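Local coordinates for protein phosphoribosylaminoimidazole carboxylase (Bombyx mori, PDB 4JA0) that probably catalyses two successive steps of de novo purine biosynthesis, carboxylating aminoimidazole ribonucleotide and joining the product to aspartate to give SAICAR, at residues Lys287-Glu291 and Leu292-Val296; Arg299-Ala303 and His304-Glu308. One frame throughout, in Å; residues are numbered along the deposited sequence.

Contact 1. Residues Lys287-Glu291 and Leu292-Val296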
ATOM      1  N   LYS A 287      11.553 -22.496 -21.741  1.00  5.24           N
ATOM      2  CA  LYS A 287      10.790 -22.853 -22.925  1.00  4.51           C
ATOM      3  C   LYS A 287      10.793 -21.679 -23.861  1.00  7.77           C
ATOM      4  O   LYS A 287      11.054 -21.829 -25.039  1.00 10.71           O
ATOM      5  CB  LYS A 287       9.366 -23.215 -22.538  1.00  2.53           C
ATOM      6  CG  LYS A 287       8.435 -23.577 -23.655  1.00  4.57           C
ATOM      7  CD  LYS A 287       8.923 -24.753 -24.431  1.00 34.61           C
ATOM      8  CE  LYS A 287       7.908 -25.050 -25.486  1.00 43.20           C
ATOM      9  NZ  LYS A 287       6.571 -25.084 -24.814  1.00 37.88           N
ATOM     10  N   ALA A 288      10.559 -20.496 -23.311  1.00  6.69           N
ATOM     11  CA  ALA A 288      10.500 -19.290 -24.114  1.00  4.85           C
ATOM     12  C   ALA A 288      11.835 -18.962 -24.787  1.00  6.37           C
ATOM     13  O   ALA A 288      11.874 -18.559 -25.948  1.00  7.25           O
ATOM     14  CB  ALA A 288      10.041 -18.133 -23.258  1.00  1.29           C
ATOM     15  N   ALA A 289      12.924 -19.116 -24.047  1.00  7.56           N
ATOM     16  CA  ALA A 289      14.232 -18.726 -24.531  1.00  4.48           C
ATOM     17  C   ALA A 289      14.722 -19.694 -25.580  1.00  8.82           C
ATOM     18  O   ALA A 289      15.342 -19.296 -26.576  1.00  4.49           O
ATOM     19  CB  ALA A 289      15.209 -18.660 -23.385  1.00  5.88           C
ATOM     20  N   ARG A 290      14.429 -20.971 -25.368  1.00 10.53           N
ATOM     21  CA  ARG A 290      14.853 -21.993 -26.322  1.00 11.79           C
ATOM     22  C   ARG A 290      14.166 -21.828 -27.672  1.00  7.67           C
ATOM     23  O   ARG A 290      14.782 -22.050 -28.711  1.00 20.59           O
ATOM     24  CB  ARG A 290      14.626 -23.391 -25.737  1.00  6.26           C
ATOM     25  CG  ARG A 290      15.673 -23.733 -24.689  1.00  7.19           C
ATOM     26  CD  ARG A 290      15.336 -24.925 -23.838  1.00  3.60           C
ATOM     27  NE  ARG A 290      16.416 -25.159 -22.879  1.00 10.30           N
ATOM     28  CZ  ARG A 290      16.259 -25.791 -21.717  1.00 23.93           C
ATOM     29  NH1 ARG A 290      15.061 -26.252 -21.366  1.00  8.32           N
ATOM     30  NH2 ARG A 290      17.299 -25.962 -20.899  1.00  5.75           N
ATOM     31  N   GLU A 291      12.909 -21.399 -27.649  1.00 11.79           N
ATOM     32  CA  GLU A 291      12.167 -21.088 -28.865  1.00 10.98           C
ATOM     33  C   GLU A 291      12.680 -19.824 -29.560  1.00 14.80           C
ATOM     34  O   GLU A 291      12.521 -19.654 -30.774  1.00 12.40           O
ATOM     35  CB  GLU A 291      10.681 -20.961 -28.555  1.00  7.79           C
ATOM     36  CG  GLU A 291      10.014 -22.308 -28.344  1.00 26.78           C
ATOM     37  CD  GLU A 291       8.563 -22.186 -27.911  1.00 79.51           C
ATOM     38  OE1 GLU A 291       8.128 -21.076 -27.515  1.00 51.10           O
ATOM     39  OE2 GLU A 291       7.847 -23.208 -27.991  1.00 84.58           O
ATOM     40  N   LEU A 292      13.299 -18.937 -28.794  1.00  7.36           N
ATOM     41  CA  LEU A 292      13.963 -17.789 -29.394  1.00  6.16           C
ATOM     42  C   LEU A 292      15.364 -18.189 -29.843  1.00 10.75           C
ATOM     43  O   LEU A 292      16.082 -17.381 -30.425  1.00 15.09           O
ATOM     44  CB  LEU A 292      14.040 -16.629 -28.409  1.00  6.87           C
ATOM     45  CG  LEU A 292      12.700 -15.980 -28.117  1.00  7.74           C
ATOM     46  CD1 LEU A 292      12.775 -15.169 -26.837  1.00  6.43           C
ATOM     47  CD2 LEU A 292      12.313 -15.099 -29.296  1.00  3.33           C
ATOM     48  N   GLY A 293      15.751 -19.429 -29.545  1.00 16.71           N
ATOM     49  CA  GLY A 293      17.027 -19.954 -29.995  1.00 13.99           C
ATOM     50  C   GLY A 293      18.168 -19.839 -29.001  1.00  9.00           C
ATOM     51  O   GLY A 293      19.320 -19.765 -29.402  1.00 22.44           O
ATOM     52  N   LEU A 294      17.858 -19.779 -27.714  1.00  9.29           N
ATOM     53  CA  LEU A 294      18.895 -19.630 -26.693  1.00 13.08           C
ATOM     54  C   LEU A 294      19.305 -20.965 -26.053  1.00 10.87           C
ATOM     55  O   LEU A 294      18.517 -21.914 -26.022  1.00 11.14           O
ATOM     56  CB  LEU A 294      18.435 -18.641 -25.617  1.00  4.90           C
ATOM     57  CG  LEU A 294      18.096 -17.225 -26.089  1.00  7.35           C
ATOM     58  CD1 LEU A 294      17.634 -16.378 -24.916  1.00  6.69           C
ATOM     59  CD2 LEU A 294      19.299 -16.568 -26.756  1.00  4.68           C
ATOM     60  N   ASP A 295      20.542 -21.029 -25.558  1.00  5.15           N
ATOM     61  CA  ASP A 295      21.000 -22.184 -24.802  1.00  8.02           C
ATOM     62  C   ASP A 295      20.868 -21.866 -23.330  1.00  7.14           C
ATOM     63  O   ASP A 295      21.536 -20.963 -22.803  1.00  6.37           O
ATOM     64  CB  ASP A 295      22.458 -22.510 -25.112  1.00 15.79           C
ATOM     65  CG  ASP A 295      22.718 -22.577 -26.572  1.00 32.92           C
ATOM     66  OD1 ASP A 295      21.736 -22.725 -27.328  1.00 44.37           O
ATOM     67  OD2 ASP A 295      23.897 -22.466 -26.962  1.00 87.08           O
ATOM     68  N   VAL A 296      20.026 -22.640 -22.666  1.00  4.10           N
ATOM     69  CA  VAL A 296      19.607 -22.340 -21.324  1.00  3.28           C
ATOM     70  C   VAL A 296      19.975 -23.456 -20.372  1.00  3.13           C
ATOM     71  O   VAL A 296      19.649 -24.616 -20.618  1.00  2.05           O
ATOM     72  CB  VAL A 296      18.093 -22.162 -21.295  1.00  3.55           C
ATOM     73  CG1 VAL A 296      17.623 -21.644 -19.921  1.00  1.27           C
ATOM     74  CG2 VAL A 296      17.698 -21.247 -22.394  1.00  2.37           C
TER
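The carbonyl oxygen of Ala289 is shared by two amides that close the helix: Leu294 N lies 2.8 Å from Ala289 O in the straighter bond (156°), while Leu292 N, 3.0 Å from Ala289 O, gives only a weak one. Leu292 N also keeps a helical bond to Ala288 O, at 3.2 Å. Gly293, the first residue to leave helical geometry, takes a positive phi (95°), and its N reaches back weakly to Arg290 O. This bond and that from Leu294 N to Ala289 O form a Schellman motif that reverses the chain at the helix end. Ala289 CB lies 3.7 Å from both Leu294 CD1 and Val296 CG2. In Arg290, chi1 of -75° sets CG opposite the carbonyl carbon, and the stretched chain runs past Leu294 O and aslant across Val296. Arg290 NH2 then donates to Val296 O at 2.7 Å, from above the carbonyl plane, with Val296 CG1 over one face of the guanidinium. Leu292 packs on helices 380-391 and 396-420, against Leu385, Ala388 and Leu402, whereas Leu294 packs on Val398 and on His267 and Val269 of strand 267-273.

Contact 2. Residues Arg299-Ala303 and His304-Glu308; sequences RVTSA and HKATE
Ser302 OG accepts from Lys305 N at 3.1 Å in a nearly straight bond (166°). A weak second donor, His304 N at 3.4 Å from Ser302 OG, adds the link of an ST turn. This is the close-packed part: chi1 of -168° sets OG opposite the backbone N, and Lys305 CB and CG each approach Ser302 OG to 3.5 Å. The same oxygen sits at the edge of the His304 imidazole, near its plane. Further on, Thr307 OG1 donates to Ala303 O at 2.7 Å, coming from well above the carbonyl plane, just past the N-cap residue Ala306. The weak bond from Ala306 N to Ser302 O, at 3.5 Å, is looser, and Thr310 OG1 also bonds Ser302 O. On the more open side the Lys305 chain extends away from the bend, although it packs on Met409 of a neighbouring subunit; His304 lies against Pro369 of another neighbouring subunit. Because Thr307 OG1 gives its proton to Ala303 O, it can accept from Asn343 ND2 of the latter subunit, so one hydroxyl joins the bend to a neighbour, consistent with the intersubunit active sites of AIR carboxylases.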
ATOM      1  N   ARG A 299      19.736 -23.919 -12.969  1.00  1.06           N
ATOM      2  CA  ARG A 299      20.522 -24.316 -11.814  1.00  5.89           C
ATOM      3  C   ARG A 299      19.814 -23.971 -10.507  1.00  2.41           C
ATOM      4  O   ARG A 299      19.079 -22.999 -10.429  1.00  4.10           O
ATOM      5  CB  ARG A 299      21.916 -23.674 -11.855  1.00  8.47           C
ATOM      6  CG  ARG A 299      22.639 -23.831 -13.165  1.00  5.07           C
ATOM      7  CD  ARG A 299      22.939 -25.283 -13.435  1.00  4.20           C
ATOM      8  NE  ARG A 299      23.624 -25.873 -12.301  1.00  5.07           N
ATOM      9  CZ  ARG A 299      24.949 -25.935 -12.185  1.00  8.12           C
ATOM     10  NH1 ARG A 299      25.726 -25.436 -13.141  1.00  1.46           N
ATOM     11  NH2 ARG A 299      25.493 -26.479 -11.101  1.00  9.60           N
ATOM     12  N   VAL A 300      20.040 -24.777  -9.483  1.00  2.89           N
ATOM     13  CA  VAL A 300      19.467 -24.508  -8.185  1.00  2.57           C
ATOM     14  C   VAL A 300      20.595 -24.145  -7.226  1.00  1.01           C
ATOM     15  O   VAL A 300      21.548 -24.891  -7.096  1.00  4.22           O
ATOM     16  CB  VAL A 300      18.677 -25.735  -7.656  1.00  4.19           C
ATOM     17  CG1 VAL A 300      18.091 -25.463  -6.257  1.00  2.33           C
ATOM     18  CG2 VAL A 300      17.571 -26.103  -8.621  1.00  1.97           C
ATOM     19  N   THR A 301      20.488 -22.982  -6.593  1.00  2.02           N
ATOM     20  CA  THR A 301      21.417 -22.527  -5.562  1.00  4.40           C
ATOM     21  C   THR A 301      20.849 -21.339  -4.797  1.00  5.36           C
ATOM     22  O   THR A 301      20.137 -20.497  -5.357  1.00  5.19           O
ATOM     23  CB  THR A 301      22.813 -22.156  -6.110  1.00  7.65           C
ATOM     24  OG1 THR A 301      23.708 -21.907  -5.010  1.00 14.50           O
ATOM     25  CG2 THR A 301      22.740 -20.922  -7.017  1.00  6.54           C
ATOM     26  N   SER A 302      21.215 -21.260  -3.525  1.00  3.99           N
ATOM     27  CA  SER A 302      20.730 -20.237  -2.617  1.00  3.07           C
ATOM     28  C   SER A 302      21.829 -19.221  -2.334  1.00  2.66           C
ATOM     29  O   SER A 302      22.986 -19.582  -2.190  1.00  4.93           O
ATOM     30  CB  SER A 302      20.282 -20.915  -1.312  1.00  4.79           C
ATOM     31  OG  SER A 302      19.549 -20.064  -0.447  1.00 12.09           O
ATOM     32  N   ALA A 303      21.494 -17.940  -2.282  1.00  2.98           N
ATOM     33  CA  ALA A 303      22.497 -16.962  -1.864  1.00  2.74           C
ATOM     34  C   ALA A 303      22.543 -16.813  -0.321  1.00  9.54           C
ATOM     35  O   ALA A 303      23.429 -16.134   0.225  1.00  6.04           O
ATOM     36  CB  ALA A 303      22.236 -15.625  -2.522  1.00  2.77           C
ATOM     37  N   HIS A 304      21.589 -17.449   0.366  1.00  6.83           N
ATOM     38  CA  HIS A 304      21.523 -17.409   1.819  1.00  5.51           C
ATOM     39  C   HIS A 304      21.989 -18.729   2.446  1.00  6.40           C
ATOM     40  O   HIS A 304      22.789 -18.744   3.377  1.00  2.31           O
ATOM     41  CB  HIS A 304      20.099 -17.149   2.265  1.00  3.84           C
ATOM     42  CG  HIS A 304      19.458 -15.973   1.603  1.00 13.90           C
ATOM     43  ND1 HIS A 304      19.711 -14.672   1.994  1.00 20.58           N
ATOM     44  CD2 HIS A 304      18.516 -15.898   0.633  1.00  8.32           C
ATOM     45  CE1 HIS A 304      18.974 -13.845   1.270  1.00  9.47           C
ATOM     46  NE2 HIS A 304      18.236 -14.564   0.443  1.00  9.80           N
ATOM     47  N   LYS A 305      21.484 -19.834   1.916  1.00  5.71           N
ATOM     48  CA  LYS A 305      21.747 -21.143   2.478  1.00  2.69           C
ATOM     49  C   LYS A 305      23.019 -21.778   1.930  1.00  7.56           C
ATOM     50  O   LYS A 305      23.553 -22.730   2.518  1.00 17.93           O
ATOM     51  CB  LYS A 305      20.576 -22.073   2.214  1.00  5.32           C
ATOM     52  CG  LYS A 305      19.247 -21.577   2.732  1.00  4.84           C
ATOM     53  CD  LYS A 305      18.255 -22.704   2.554  1.00  9.83           C
ATOM     54  CE  LYS A 305      16.844 -22.234   2.650  1.00 11.96           C
ATOM     55  NZ  LYS A 305      15.931 -23.395   2.551  1.00 16.04           N
ATOM     56  N   ALA A 306      23.493 -21.280   0.794  1.00  5.52           N
ATOM     57  CA  ALA A 306      24.740 -21.787   0.235  1.00  4.66           C
ATOM     58  C   ALA A 306      25.533 -20.685  -0.454  1.00  5.04           C
ATOM     59  O   ALA A 306      25.812 -20.762  -1.649  1.00  6.10           O
ATOM     60  CB  ALA A 306      24.456 -22.906  -0.723  1.00  9.68           C
ATOM     61  N   THR A 307      25.895 -19.663   0.312  1.00  4.46           N
ATOM     62  CA  THR A 307      26.517 -18.460  -0.232  1.00  4.61           C
ATOM     63  C   THR A 307      27.813 -18.763  -1.020  1.00  4.38           C
ATOM     64  O   THR A 307      27.993 -18.303  -2.151  1.00  4.42           O
ATOM     65  CB  THR A 307      26.780 -17.437   0.898  1.00  3.27           C
ATOM     66  OG1 THR A 307      25.565 -17.189   1.598  1.00  4.42           O
ATOM     67  CG2 THR A 307      27.287 -16.133   0.335  1.00  6.17           C
ATOM     68  N   GLU A 308      28.703 -19.553  -0.430  1.00  5.24           N
ATOM     69  CA  GLU A 308      29.981 -19.864  -1.055  1.00  3.68           C
ATOM     70  C   GLU A 308      29.829 -20.644  -2.376  1.00  3.34           C
ATOM     71  O   GLU A 308      30.459 -20.285  -3.384  1.00  1.94           O
ATOM     72  CB  GLU A 308      30.863 -20.638  -0.064  1.00  2.17           C
ATOM     73  CG  GLU A 308      30.471 -22.144   0.164  1.00 64.06           C
ATOM     74  CD  GLU A 308      28.986 -22.414   0.551  1.00 57.56           C
ATOM     75  OE1 GLU A 308      28.320 -21.561   1.194  1.00 25.29           O
ATOM     76  OE2 GLU A 308      28.482 -23.511   0.199  1.00 20.68           O
TER

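In the fold
Followed from the N terminus, the chain leaves strand 267-273, runs through helix 279-291 and turns at contact 1, which closes the loop into strand 296-300. That strand lies parallel to 267-273 at one edge of the five-stranded sheet of this chain, so contact 1 forms the second turn, from helix to strand, of a beta-alpha-beta crossover. Contact 2 opens at the other end of the same strand and carries the chain into helix 307-317. The two contacts are thus in series, neither nested nor crossed, and their centres lie about 24 Å apart. Contact 1 ties the crossover to helices 380-391 and 396-420 of its own chain, whereas contact 2 faces two neighbouring subunits.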